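PDB 5DU9: CDA peptide synthetase I from Streptomyces coelicolor, which is a peptide synthetase whose crystallised part is a condensation domain, a family grouped with the CoA-dependent acyltransferases by its fold. Local coordinates for residues 106-111 with 143-148; 172-177 with 371-376; 394-399 with 408-413; 244-249 with 424-429. The protein carries 1 engineered substitution. All blocks are in the same frame, centred on the assembly; numbering follows the deposited sequence.

How the interactions relate
Interactions 1 and 2 belong to one six-stranded mixed sheet and sit at its two outermost strands, 103-107 and 373-374, with nearest atoms about 10 Å apart. Interaction 1 is a partly buried, backbone-bonded parallel pair; interaction 2 is buried and apolar, a helix laid on a short strand. Interactions 3 and 4 share the other, four-stranded sheet and touch, their centres about 10 Å apart. Interaction 3 is wholly buried, lies nearest the middle of the chain and has the densest hydrogen bonding. Interaction 4, further out, sets helix 418-437 against the outermost strand 242-248 through aliphatic groups and a single direct hydrogen bond.

Interaction 1 of 4, residues 106-111 with 143-148; sequences IDLSGH and FTLGGG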
loop_
_atom_site.group_PDB
_atom_site.type_symbol
_atom_site.label_atom_id
_atom_site.label_comp_id
_atom_site.label_asym_id
_atom_site.label_seq_id
_atom_site.Cartn_x
_atom_site.Cartn_y
_atom_site.Cartn_z
ATOM N N ILE A 106 -12.531 10.290 19.286
ATOM C CA ILE A 106 -11.841 9.833 20.479
ATOM C C ILE A 106 -10.931 10.947 20.974
ATOM O O ILE A 106 -9.901 11.235 20.367
ATOM C CB ILE A 106 -11.039 8.555 20.200
ATOM C CG1 ILE A 106 -11.995 7.449 19.740
ATOM C CG2 ILE A 106 -10.270 8.121 21.444
ATOM C CD1 ILE A 106 -11.322 6.178 19.300
ATOM N N ASP A 107 -11.333 11.575 22.074
ATOM C CA ASP A 107 -10.596 12.695 22.637
ATOM C C ASP A 107 -9.517 12.190 23.589
ATOM O O ASP A 107 -9.801 11.824 24.726
ATOM C CB ASP A 107 -11.553 13.649 23.359
ATOM C CG ASP A 107 -10.877 14.936 23.803
ATOM O OD1 ASP A 107 -9.637 15.031 23.714
ATOM O OD2 ASP A 107 -11.593 15.857 24.251
ATOM N N LEU A 108 -8.278 12.175 23.108
ATOM C CA LEU A 108 -7.141 11.775 23.926
ATOM C C LEU A 108 -6.375 12.998 24.426
ATOM O O LEU A 108 -5.265 12.877 24.942
ATOM C CB LEU A 108 -6.219 10.847 23.131
ATOM C CG LEU A 108 -6.878 9.550 22.651
ATOM C CD1 LEU A 108 -5.961 8.776 21.716
ATOM C CD2 LEU A 108 -7.286 8.680 23.834
ATOM N N SER A 109 -6.977 14.176 24.277
ATOM C CA SER A 109 -6.393 15.397 24.813
ATOM C C SER A 109 -6.526 15.380 26.328
ATOM O O SER A 109 -7.604 15.624 26.869
ATOM C CB SER A 109 -7.073 16.638 24.238
ATOM O OG SER A 109 -8.291 16.907 24.912
ATOM N N GLY A 110 -5.421 15.085 27.001
ATOM C CA GLY A 110 -5.422 14.920 28.440
ATOM C C GLY A 110 -4.685 13.655 28.827
ATOM O O GLY A 110 -4.238 13.513 29.966
ATOM N N HIS A 111 -4.557 12.734 27.877
ATOM C CA HIS A 111 -3.852 11.486 28.133
ATOM C C HIS A 111 -2.353 11.742 28.212
ATOM O O HIS A 111 -1.842 12.690 27.617
ATOM C CB HIS A 111 -4.153 10.447 27.050
ATOM C CG HIS A 111 -3.989 9.035 27.519
ATOM N ND1 HIS A 111 -2.758 8.431 27.649
ATOM C CD2 HIS A 111 -4.903 8.115 27.912
ATOM C CE1 HIS A 111 -2.918 7.198 28.095
ATOM N NE2 HIS A 111 -4.209 6.981 28.261
ATOM N N PHE A 143 -9.075 11.230 16.084
ATOM C CA PHE A 143 -8.480 11.385 17.404
ATOM C C PHE A 143 -8.108 12.841 17.650
ATOM O O PHE A 143 -7.559 13.497 16.767
ATOM C CB PHE A 143 -7.235 10.511 17.550
ATOM C CG PHE A 143 -7.501 9.041 17.435
ATOM C CD1 PHE A 143 -7.792 8.287 18.561
ATOM C CD2 PHE A 143 -7.448 8.406 16.205
ATOM C CE1 PHE A 143 -8.031 6.932 18.459
ATOM C CE2 PHE A 143 -7.686 7.049 16.100
ATOM C CZ PHE A 143 -7.975 6.313 17.230
ATOM N N THR A 144 -8.422 13.337 18.842
ATOM C CA THR A 144 -7.877 14.603 19.321
ATOM C C THR A 144 -6.681 14.274 20.208
ATOM O O THR A 144 -6.805 13.489 21.149
ATOM C CB THR A 144 -8.919 15.424 20.103
ATOM O OG1 THR A 144 -10.056 15.680 19.270
ATOM C CG2 THR A 144 -8.325 16.751 20.568
ATOM N N LEU A 145 -5.527 14.867 19.910
ATOM C CA LEU A 145 -4.280 14.493 20.582
ATOM C C LEU A 145 -3.729 15.535 21.548
ATOM O O LEU A 145 -2.717 15.293 22.208
ATOM C CB LEU A 145 -3.206 14.193 19.540
ATOM C CG LEU A 145 -3.519 13.083 18.539
ATOM C CD1 LEU A 145 -2.322 12.869 17.628
ATOM C CD2 LEU A 145 -3.900 11.790 19.244
ATOM N N GLY A 146 -4.375 16.689 21.630
ATOM C CA GLY A 146 -3.848 17.771 22.446
ATOM C C GLY A 146 -2.899 18.634 21.636
ATOM O O GLY A 146 -2.331 18.182 20.640
ATOM N N GLY A 147 -2.722 19.880 22.062
ATOM C CA GLY A 147 -1.983 20.847 21.274
ATOM C C GLY A 147 -2.742 21.203 20.009
ATOM O O GLY A 147 -2.196 21.826 19.100
ATOM N N GLY A 148 -4.011 20.802 19.953
ATOM C CA GLY A 148 -4.846 21.048 18.794
ATOM C C GLY A 148 -4.628 20.039 17.680
ATOM O O GLY A 148 -5.333 20.063 16.674
#
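Leu108 N donates to Thr144 O at 2.8 Å, and Thr144 N reaches Ile106 O at 3.0 Å, so the residues on both sides of Asp107 hold one residue of the partner strand. This is the bonding of parallel strands; the 8° between the end-to-end directions of 106-109 and 143-146 agrees with it. On the face carrying Ile106 and Phe143 the two side chains lie alongside each other. Ile106 CD1 comes within 3.5 Å of Phe143 CE1, carried there by CG1 lying anti to the carbonyl carbon (chi1 -60°) and a fully extended end. Like Ile106 CD1, Leu108 CD1 approaches the ring obliquely, 3.7 Å from Phe143 CD1. On the opposite face, Thr144 CB rests 3.7 Å from Asp107 OD1, while the threonine hydroxyl bonds to His105.

Behind this first shell stands an Asx turn. Asp107 OD1 accepts from Ser109 N at 2.9 Å, nearly along its C-O axis, and from Ser109 OG at 2.6 Å through the syn lone pair. These two bonds fix the carboxylate where strand 103-107 gives way to a turn, and in this turn Ser109 CB lies 3.9 Å from Thr144 CG2. Further out, helix 114-126 joins the two strands as a beta-alpha-beta crossover, and its Trp121 meets the Phe143 ring edge-to-face and touches Ile106. The chemistry is therefore divided by face: apolar groups seat the sheet on its crossover helix, whereas on the other face a doubly held carboxylate closes an Asx turn where the chain leaves the outermost strand.

Interaction 2 of 4, residues 172-177 with 371-376; sequences RLAEVY and RPVDFG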
loop_
_atom_site.group_PDB
_atom_site.type_symbol
_atom_site.label_atom_id
_atom_site.label_comp_id
_atom_site.label_asym_id
_atom_site.label_seq_id
_atom_site.Cartn_x
_atom_site.Cartn_y
_atom_site.Cartn_z
ATOM N N ARG A 172 -10.822 13.786 -1.248
ATOM C CA ARG A 172 -12.248 14.071 -1.390
ATOM C C ARG A 172 -12.847 14.496 -0.050
ATOM O O ARG A 172 -13.643 15.438 0.016
ATOM C CB ARG A 172 -12.993 12.854 -1.942
ATOM C CG ARG A 172 -14.508 13.009 -1.989
ATOM C CD ARG A 172 -14.931 14.226 -2.796
ATOM N NE ARG A 172 -16.384 14.349 -2.883
ATOM C CZ ARG A 172 -17.019 15.430 -3.324
ATOM N NH1 ARG A 172 -16.335 16.496 -3.717
ATOM N NH2 ARG A 172 -18.344 15.450 -3.364
ATOM N N LEU A 173 -12.464 13.793 1.011
ATOM C CA LEU A 173 -12.946 14.105 2.352
ATOM C C LEU A 173 -12.635 15.550 2.712
ATOM O O LEU A 173 -13.500 16.283 3.196
ATOM C CB LEU A 173 -12.315 13.169 3.383
ATOM C CG LEU A 173 -12.726 13.408 4.838
ATOM C CD1 LEU A 173 -14.182 13.032 5.049
ATOM C CD2 LEU A 173 -11.828 12.633 5.787
ATOM N N ALA A 174 -11.391 15.954 2.477
ATOM C CA ALA A 174 -10.963 17.314 2.783
ATOM C C ALA A 174 -11.726 18.329 1.940
ATOM O O ALA A 174 -12.141 19.371 2.440
ATOM C CB ALA A 174 -9.471 17.457 2.562
ATOM N N GLU A 175 -11.915 18.014 0.663
ATOM C CA GLU A 175 -12.634 18.896 -0.249
ATOM C C GLU A 175 -14.047 19.179 0.251
ATOM O O GLU A 175 -14.494 20.327 0.255
ATOM C CB GLU A 175 -12.690 18.280 -1.649
ATOM C CG GLU A 175 -13.299 19.189 -2.702
ATOM C CD GLU A 175 -13.291 18.562 -4.080
ATOM O OE1 GLU A 175 -13.638 17.367 -4.191
ATOM O OE2 GLU A 175 -12.932 19.261 -5.051
ATOM N N VAL A 176 -14.746 18.129 0.670
ATOM C CA VAL A 176 -16.104 18.277 1.187
ATOM C C VAL A 176 -16.097 19.057 2.500
ATOM O O VAL A 176 -16.941 19.925 2.715
ATOM C CB VAL A 176 -16.779 16.903 1.399
ATOM C CG1 VAL A 176 -18.172 17.063 1.997
ATOM C CG2 VAL A 176 -16.864 16.145 0.079
ATOM N N TYR A 177 -15.139 18.749 3.370
ATOM C CA TYR A 177 -15.026 19.424 4.663
ATOM C C TYR A 177 -14.829 20.930 4.498
ATOM O O TYR A 177 -15.442 21.729 5.214
ATOM C CB TYR A 177 -13.869 18.836 5.476
ATOM C CG TYR A 177 -13.668 19.497 6.825
ATOM C CD1 TYR A 177 -14.455 19.148 7.915
ATOM C CD2 TYR A 177 -12.692 20.469 7.006
ATOM C CE1 TYR A 177 -14.277 19.748 9.152
ATOM C CE2 TYR A 177 -12.505 21.075 8.240
ATOM C CZ TYR A 177 -13.302 20.711 9.307
ATOM O OH TYR A 177 -13.123 21.306 10.536
ATOM N N ARG A 371 0.265 15.003 -1.918
ATOM C CA ARG A 371 0.310 16.362 -1.407
ATOM C C ARG A 371 -0.331 16.383 -0.033
ATOM O O ARG A 371 -1.307 15.669 0.193
ATOM C CB ARG A 371 -0.417 17.331 -2.339
ATOM C CG ARG A 371 -0.242 18.796 -1.955
ATOM C CD ARG A 371 -1.224 19.685 -2.695
ATOM N NE ARG A 371 -1.116 19.545 -4.145
ATOM C CZ ARG A 371 -1.952 20.107 -5.014
ATOM N NH1 ARG A 371 -2.966 20.848 -4.582
ATOM N NH2 ARG A 371 -1.777 19.927 -6.315
ATOM N N PRO A 372 0.220 17.184 0.890
ATOM C CA PRO A 372 -0.450 17.363 2.181
ATOM C C PRO A 372 -1.934 17.687 2.006
ATOM O O PRO A 372 -2.295 18.527 1.181
ATOM C CB PRO A 372 0.317 18.527 2.804
ATOM C CG PRO A 372 1.685 18.404 2.242
ATOM C CD PRO A 372 1.513 17.890 0.840
ATOM N N VAL A 373 -2.780 16.994 2.761
ATOM C CA VAL A 373 -4.223 17.130 2.628
ATOM C C VAL A 373 -4.696 18.408 3.315
ATOM O O VAL A 373 -4.456 18.608 4.504
ATOM C CB VAL A 373 -4.948 15.896 3.218
ATOM C CG1 VAL A 373 -6.455 16.067 3.171
ATOM C CG2 VAL A 373 -4.540 14.640 2.463
ATOM N N ASP A 374 -5.377 19.265 2.560
ATOM C CA ASP A 374 -5.743 20.596 3.039
ATOM C C ASP A 374 -7.168 20.644 3.584
ATOM O O ASP A 374 -8.135 20.541 2.831
ATOM C CB ASP A 374 -5.585 21.618 1.909
ATOM C CG ASP A 374 -5.830 23.045 2.368
ATOM O OD1 ASP A 374 -5.733 23.312 3.584
ATOM O OD2 ASP A 374 -6.117 23.903 1.507
ATOM N N PHE A 375 -7.292 20.817 4.897
ATOM C CA PHE A 375 -8.599 20.904 5.537
ATOM C C PHE A 375 -9.028 22.358 5.740
ATOM O O PHE A 375 -9.903 22.649 6.557
ATOM C CB PHE A 375 -8.583 20.160 6.875
ATOM C CG PHE A 375 -8.557 18.668 6.729
ATOM C CD1 PHE A 375 -9.732 17.962 6.540
ATOM C CD2 PHE A 375 -7.359 17.972 6.777
ATOM C CE1 PHE A 375 -9.715 16.583 6.400
ATOM C CE2 PHE A 375 -7.336 16.596 6.635
ATOM C CZ PHE A 375 -8.518 15.904 6.448
ATOM N N GLY A 376 -8.411 23.266 4.989
ATOM C CA GLY A 376 -8.763 24.675 5.044
ATOM C C GLY A 376 -8.055 25.386 6.180
ATOM O O GLY A 376 -8.661 26.165 6.917
#
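Ala174 of helix 163-182 presses its methyl group onto Val373 and Phe375, where the short strand 373-374 forms one margin of a six-stranded mixed sheet; the contact is thus helix-on-sheet packing within the condensation-domain fold. Ala174 CB is only 3.4 Å from Val373 CG1, tighter than usual van der Waals contact, and it also lies over one face of the Phe375 ring, 4.1 Å from the ring centroid and displaced toward the rim. That is a CH-pi contact.

Conformation decides which surfaces meet. Phe375 has CG anti to its carbonyl carbon (chi1 -73°), which lays the ring beneath the alanine and leaves CD1 directed at the next helical turn. There Tyr177, with CG anti to the backbone N (chi1 179°), projects outward from the helix, and the two side chains cross at about a right angle. The rings make an offset edge-to-face pair, the edge of Phe375 toward the face of Tyr177, with planes at 75° and centroids 5.9 Å apart; Tyr177 CD2 and Phe375 CD1 are 3.9 Å from one another.

Outside partners pin both sides. Tyr177 OH bonds to Asp45 N, Asp374 O accepts from Arg178 NH1, and Leu38 and Ile40 of strand 33-40 also touch Phe375. An Asx turn, Gly376 N to Asp374 OD1, ends the strand. Phe375 O, just before that glycine, lies in the plane of the tyrosine ring at its edge, 3.5 Å from Tyr177 CE2.

Interaction 3 of 4, residues 394-399 with 408-413; sequences NIVLTG and DFEGNP
Glu410 OE1 is gripped by Asn394 ND2 across the strands, at 2.9 Å, and by the hydroxyl of Ser387, a residue of the pocket that holds (2S)-2-amino-N-butyl-propanamide. The amide meets the oxygen close to its own plane and nearly along the C-O direction, although amide and carboxylate planes are turned 63° apart. Glu410 CG lies anti to the carbonyl carbon (chi1 -51°) and the chain beyond is extended, which brings the carboxylate over the neighbouring strand; there Glu410 CD also packs 3.7 Å from Val396 CG2. Asn394 ND2 has a further, weak bond to Gly388 O.

The backbone beneath is an antiparallel beta hairpin of strands 393-398 and 404-411, their short segments running at 157°. Asn394 with Glu410 and Val396 with Asp408 are hydrogen-bonded pairs, and all four N-H...O bonds are short and close to straight: Asn394 N to Glu410 O is 2.8 Å, and Val396 N to Asp408 O 2.9 Å. Between them Ile395 and Phe409 form the non-hydrogen-bonded pair on the other face. Ile395 CG1 sits 3.8 Å above the phenyl plane, toward its rim, and CG2 is 3.8 Å from Phe409 CE1; Leu421 and Phe428 of helix 418-437 also touch this ring.

The contact is thus amphipathic: a hydrophobic face (Ile395, Phe409) takes the helix, while on the mixed face the buried carboxylates of Asp408 and Glu410 are satisfied by Ser245 of the adjacent strand, Ser387 and Asn394, with Val396 packed among them. Through Ser387, Glu410 forms a second shell to the ligand pocket.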
loop_
_atom_site.group_PDB
_atom_site.type_symbol
_atom_site.label_atom_id
_atom_site.label_comp_id
_atom_site.label_asym_id
_atom_site.label_seq_id
_atom_site.Cartn_x
_atom_site.Cartn_y
_atom_site.Cartn_z
ATOM N N ASN A 394 7.124 -6.740 4.344
ATOM C CA ASN A 394 6.878 -5.578 3.495
ATOM C C ASN A 394 7.740 -4.439 3.986
ATOM O O ASN A 394 7.853 -4.221 5.195
ATOM C CB ASN A 394 5.414 -5.112 3.514
ATOM C CG ASN A 394 4.428 -6.222 3.268
ATOM O OD1 ASN A 394 4.634 -7.082 2.410
ATOM N ND2 ASN A 394 3.321 -6.196 4.010
ATOM N N ILE A 395 8.329 -3.710 3.047
ATOM C CA ILE A 395 9.053 -2.486 3.348
ATOM C C ILE A 395 8.287 -1.339 2.709
ATOM O O ILE A 395 8.209 -1.247 1.491
ATOM C CB ILE A 395 10.497 -2.527 2.825
ATOM C CG1 ILE A 395 11.253 -3.674 3.500
ATOM C CG2 ILE A 395 11.193 -1.197 3.082
ATOM C CD1 ILE A 395 12.632 -3.926 2.942
ATOM N N VAL A 396 7.716 -0.478 3.542
ATOM C CA VAL A 396 6.838 0.584 3.076
ATOM C C VAL A 396 7.469 1.934 3.380
ATOM O O VAL A 396 7.869 2.197 4.515
ATOM C CB VAL A 396 5.451 0.491 3.744
ATOM C CG1 VAL A 396 4.497 1.523 3.156
ATOM C CG2 VAL A 396 4.880 -0.917 3.593
ATOM N N LEU A 397 7.574 2.777 2.358
ATOM C CA LEU A 397 8.077 4.134 2.529
ATOM C C LEU A 397 6.999 5.138 2.181
ATOM O O LEU A 397 6.306 4.988 1.178
ATOM C CB LEU A 397 9.298 4.393 1.654
ATOM C CG LEU A 397 10.643 3.909 2.181
ATOM C CD1 LEU A 397 10.720 2.401 2.177
ATOM C CD2 LEU A 397 11.758 4.502 1.347
ATOM N N THR A 398 6.865 6.153 3.027
ATOM C CA THR A 398 6.027 7.303 2.732
ATOM C C THR A 398 6.865 8.555 2.917
ATOM O O THR A 398 7.695 8.623 3.817
ATOM C CB THR A 398 4.785 7.368 3.638
ATOM O OG1 THR A 398 5.188 7.549 4.998
ATOM C CG2 THR A 398 3.983 6.096 3.520
ATOM N N GLY A 399 6.656 9.534 2.046
ATOM C CA GLY A 399 7.420 10.764 2.075
ATOM C C GLY A 399 8.293 10.884 0.842
ATOM O O GLY A 399 8.103 10.160 -0.135
ATOM N N ASP A 408 8.386 1.842 7.197
ATOM C CA ASP A 408 7.693 0.805 7.952
ATOM C C ASP A 408 8.181 -0.571 7.525
ATOM O O ASP A 408 8.147 -0.909 6.339
ATOM C CB ASP A 408 6.178 0.900 7.750
ATOM C CG ASP A 408 5.537 1.984 8.597
ATOM O OD1 ASP A 408 6.205 2.994 8.878
ATOM O OD2 ASP A 408 4.364 1.816 8.993
ATOM N N PHE A 409 8.659 -1.346 8.490
ATOM C CA PHE A 409 8.944 -2.756 8.273
ATOM C C PHE A 409 7.768 -3.550 8.809
ATOM O O PHE A 409 7.489 -3.531 10.007
ATOM C CB PHE A 409 10.248 -3.178 8.952
ATOM C CG PHE A 409 11.465 -3.023 8.078
ATOM C CD1 PHE A 409 11.632 -1.897 7.290
ATOM C CD2 PHE A 409 12.451 -3.999 8.059
ATOM C CE1 PHE A 409 12.751 -1.752 6.486
ATOM C CE2 PHE A 409 13.571 -3.860 7.255
ATOM C CZ PHE A 409 13.721 -2.735 6.472
ATOM N N GLU A 410 7.068 -4.219 7.903
ATOM C CA GLU A 410 5.897 -5.011 8.243
ATOM C C GLU A 410 6.256 -6.483 8.144
ATOM O O GLU A 410 6.371 -7.024 7.043
ATOM C CB GLU A 410 4.735 -4.674 7.310
ATOM C CG GLU A 410 4.450 -3.186 7.186
ATOM C CD GLU A 410 3.244 -2.885 6.312
ATOM O OE1 GLU A 410 2.981 -3.658 5.369
ATOM O OE2 GLU A 410 2.561 -1.868 6.561
ATOM N N GLY A 411 6.439 -7.121 9.294
ATOM C CA GLY A 411 6.911 -8.493 9.346
ATOM C C GLY A 411 5.845 -9.496 9.731
ATOM O O GLY A 411 5.032 -9.244 10.622
ATOM N N ASN A 412 5.854 -10.640 9.054
ATOM C CA ASN A 412 5.050 -11.780 9.464
ATOM C C ASN A 412 5.428 -12.153 10.899
ATOM O O ASN A 412 6.603 -12.379 11.186
ATOM C CB ASN A 412 5.267 -12.959 8.512
ATOM C CG ASN A 412 4.450 -14.184 8.895
ATOM O OD1 ASN A 412 4.640 -14.766 9.961
ATOM N ND2 ASN A 412 3.543 -14.585 8.017
ATOM N N PRO A 413 4.441 -12.211 11.810
ATOM C CA PRO A 413 4.773 -12.392 13.230
ATOM C C PRO A 413 5.344 -13.766 13.579
ATOM O O PRO A 413 5.897 -13.924 14.668
ATOM C CB PRO A 413 3.430 -12.171 13.933
ATOM C CG PRO A 413 2.402 -12.467 12.905
ATOM C CD PRO A 413 2.994 -12.031 11.601
#

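Interaction 4 of 4, residues 244-249 with 424-429; sequences RSLGLP and LQERFV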
loop_
_atom_site.group_PDB
_atom_site.type_symbol
_atom_site.label_atom_id
_atom_site.label_comp_id
_atom_site.label_asym_id
_atom_site.label_seq_id
_atom_site.Cartn_x
_atom_site.Cartn_y
_atom_site.Cartn_z
ATOM N N ARG A 244 6.754 -2.008 12.496
ATOM C CA ARG A 244 7.668 -1.109 13.182
ATOM C C ARG A 244 8.029 0.026 12.244
ATOM O O ARG A 244 8.416 -0.190 11.092
ATOM C CB ARG A 244 8.917 -1.850 13.662
ATOM C CG ARG A 244 8.657 -2.792 14.834
ATOM C CD ARG A 244 8.212 -2.037 16.088
ATOM N NE ARG A 244 7.930 -2.934 17.207
ATOM C CZ ARG A 244 6.742 -3.477 17.465
ATOM N NH1 ARG A 244 5.696 -3.228 16.683
ATOM N NH2 ARG A 244 6.597 -4.277 18.514
ATOM N N SER A 245 7.883 1.243 12.753
ATOM C CA SER A 245 8.005 2.437 11.933
ATOM C C SER A 245 9.184 3.285 12.392
ATOM O O SER A 245 9.395 3.475 13.589
ATOM C CB SER A 245 6.705 3.243 11.990
ATOM O OG SER A 245 6.750 4.340 11.098
ATOM N N LEU A 246 9.951 3.782 11.428
ATOM C CA LEU A 246 11.114 4.613 11.709
ATOM C C LEU A 246 11.008 5.908 10.926
ATOM O O LEU A 246 10.916 5.890 9.705
ATOM C CB LEU A 246 12.407 3.878 11.347
ATOM C CG LEU A 246 13.714 4.666 11.441
ATOM C CD1 LEU A 246 13.943 5.175 12.854
ATOM C CD2 LEU A 246 14.883 3.814 10.983
ATOM N N GLY A 247 11.003 7.028 11.640
ATOM C CA GLY A 247 10.984 8.335 11.010
ATOM C C GLY A 247 12.384 8.817 10.688
ATOM O O GLY A 247 13.264 8.811 11.556
ATOM N N LEU A 248 12.579 9.228 9.437
ATOM C CA LEU A 248 13.858 9.745 8.960
ATOM C C LEU A 248 13.689 11.194 8.525
ATOM O O LEU A 248 12.957 11.471 7.577
ATOM C CB LEU A 248 14.384 8.915 7.791
ATOM C CG LEU A 248 14.575 7.418 8.034
ATOM C CD1 LEU A 248 15.029 6.749 6.748
ATOM C CD2 LEU A 248 15.571 7.167 9.156
ATOM N N PRO A 249 14.362 12.130 9.211
ATOM C CA PRO A 249 14.225 13.525 8.789
ATOM C C PRO A 249 15.003 13.808 7.507
ATOM O O PRO A 249 15.818 12.983 7.101
ATOM C CB PRO A 249 14.805 14.300 9.968
ATOM C CG PRO A 249 15.809 13.380 10.552
ATOM C CD PRO A 249 15.240 11.997 10.386
ATOM N N LEU A 424 16.585 -4.709 12.197
ATOM C CA LEU A 424 16.756 -4.882 10.758
ATOM C C LEU A 424 16.575 -3.574 9.998
ATOM O O LEU A 424 17.328 -3.246 9.077
ATOM C CB LEU A 424 15.753 -5.911 10.241
ATOM C CG LEU A 424 16.016 -6.504 8.864
ATOM C CD1 LEU A 424 17.244 -7.393 8.899
ATOM C CD2 LEU A 424 14.800 -7.285 8.406
ATOM N N GLN A 425 15.545 -2.839 10.388
ATOM C CA GLN A 425 15.184 -1.601 9.726
ATOM C C GLN A 425 16.256 -0.526 9.922
ATOM O O GLN A 425 16.585 0.193 8.984
ATOM C CB GLN A 425 13.811 -1.160 10.240
ATOM C CG GLN A 425 13.551 0.298 10.442
ATOM C CD GLN A 425 12.195 0.492 11.090
ATOM O OE1 GLN A 425 12.088 0.627 12.309
ATOM N NE2 GLN A 425 11.147 0.454 10.280
ATOM N N GLU A 426 16.825 -0.436 11.122
ATOM C CA GLU A 426 17.909 0.513 11.355
ATOM C C GLU A 426 19.156 0.115 10.562
ATOM O O GLU A 426 19.831 0.967 9.981
ATOM C CB GLU A 426 18.235 0.608 12.846
ATOM C CG GLU A 426 19.348 1.604 13.175
ATOM C CD GLU A 426 19.075 2.996 12.633
ATOM O OE1 GLU A 426 18.067 3.609 13.042
ATOM O OE2 GLU A 426 19.867 3.475 11.793
ATOM N N ARG A 427 19.447 -1.184 10.536
ATOM C CA ARG A 427 20.583 -1.700 9.778
ATOM C C ARG A 427 20.437 -1.397 8.293
ATOM O O ARG A 427 21.392 -0.981 7.630
ATOM C CB ARG A 427 20.725 -3.208 9.979
ATOM C CG ARG A 427 21.994 -3.786 9.382
ATOM C CD ARG A 427 22.060 -5.290 9.569
ATOM N NE ARG A 427 21.921 -5.667 10.972
ATOM C CZ ARG A 427 21.523 -6.864 11.395
ATOM N NH1 ARG A 427 21.211 -7.815 10.524
ATOM N NH2 ARG A 427 21.429 -7.106 12.695
ATOM N N PHE A 428 19.236 -1.613 7.769
ATOM C CA PHE A 428 18.990 -1.379 6.358
ATOM C C PHE A 428 19.147 0.092 5.998
ATOM O O PHE A 428 19.809 0.428 5.022
ATOM C CB PHE A 428 17.592 -1.847 5.960
ATOM C CG PHE A 428 17.124 -1.267 4.665
ATOM C CD1 PHE A 428 17.729 -1.630 3.472
ATOM C CD2 PHE A 428 16.096 -0.348 4.635
ATOM C CE1 PHE A 428 17.316 -1.087 2.282
ATOM C CE2 PHE A 428 15.674 0.194 3.441
ATOM C CZ PHE A 428 16.288 -0.176 2.263
ATOM N N VAL A 429 18.538 0.973 6.786
ATOM C CA VAL A 429 18.584 2.398 6.476
ATOM C C VAL A 429 20.023 2.924 6.529
ATOM O O VAL A 429 20.394 3.783 5.727
ATOM C CB VAL A 429 17.685 3.219 7.428
ATOM C CG1 VAL A 429 17.920 4.719 7.251
ATOM C CG2 VAL A 429 16.218 2.897 7.177
HETATM O O HOH W 1 11.265 1.064 14.552
#
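Helix 418-437 packs on strand 242-248, the outermost strand of the four-stranded sheet, as an alpha/beta layer: the short axes run 9.6 Å apart at an angle of 34°. Leu246 and Gln425 make the largest share of it. Their side chains pass at a slant, with Leu246 CB 3.4 Å from Gln425 CD, and Leu246 CD2 packs further back along the same glutamine, on CG. The amide continues past the leucine to the strand backbone, where Gln425 NE2 donates to Arg244 O at 2.9 Å. It comes from well above the carbonyl plane, 52° out of it, rather than along a lone pair. The same carbonyl accepts from the backbone N of Phe409 on the adjoining strand, so the helix adds a second donor to an atom already used in the sheet.

That reach goes with an unusual torsion: Gln425 chi1 is 143°, away from any staggered value, which suggests some strain; with the chain beyond CG extended, it places the amide at Arg244. A water lying between Gln425 OE1 and Ser245 O is implausibly close to the amide oxygen, so its bridge is doubtful.

Beyond the glutamine the contact is mostly between aliphatic groups, with one carboxylate at its margin: Glu426, bent at its second torsion, brings OE1 to 3.8 Å from Leu246 CD2, and its OE2 has a long, weak ion pair with Arg252 of helix 250-263. Val429 CG2 also meets that leucine methyl, at 4.1 Å. Its other branch meets Leu248 tip to tip, Val429 CG1 lying 3.6 Å from Leu248 CD1.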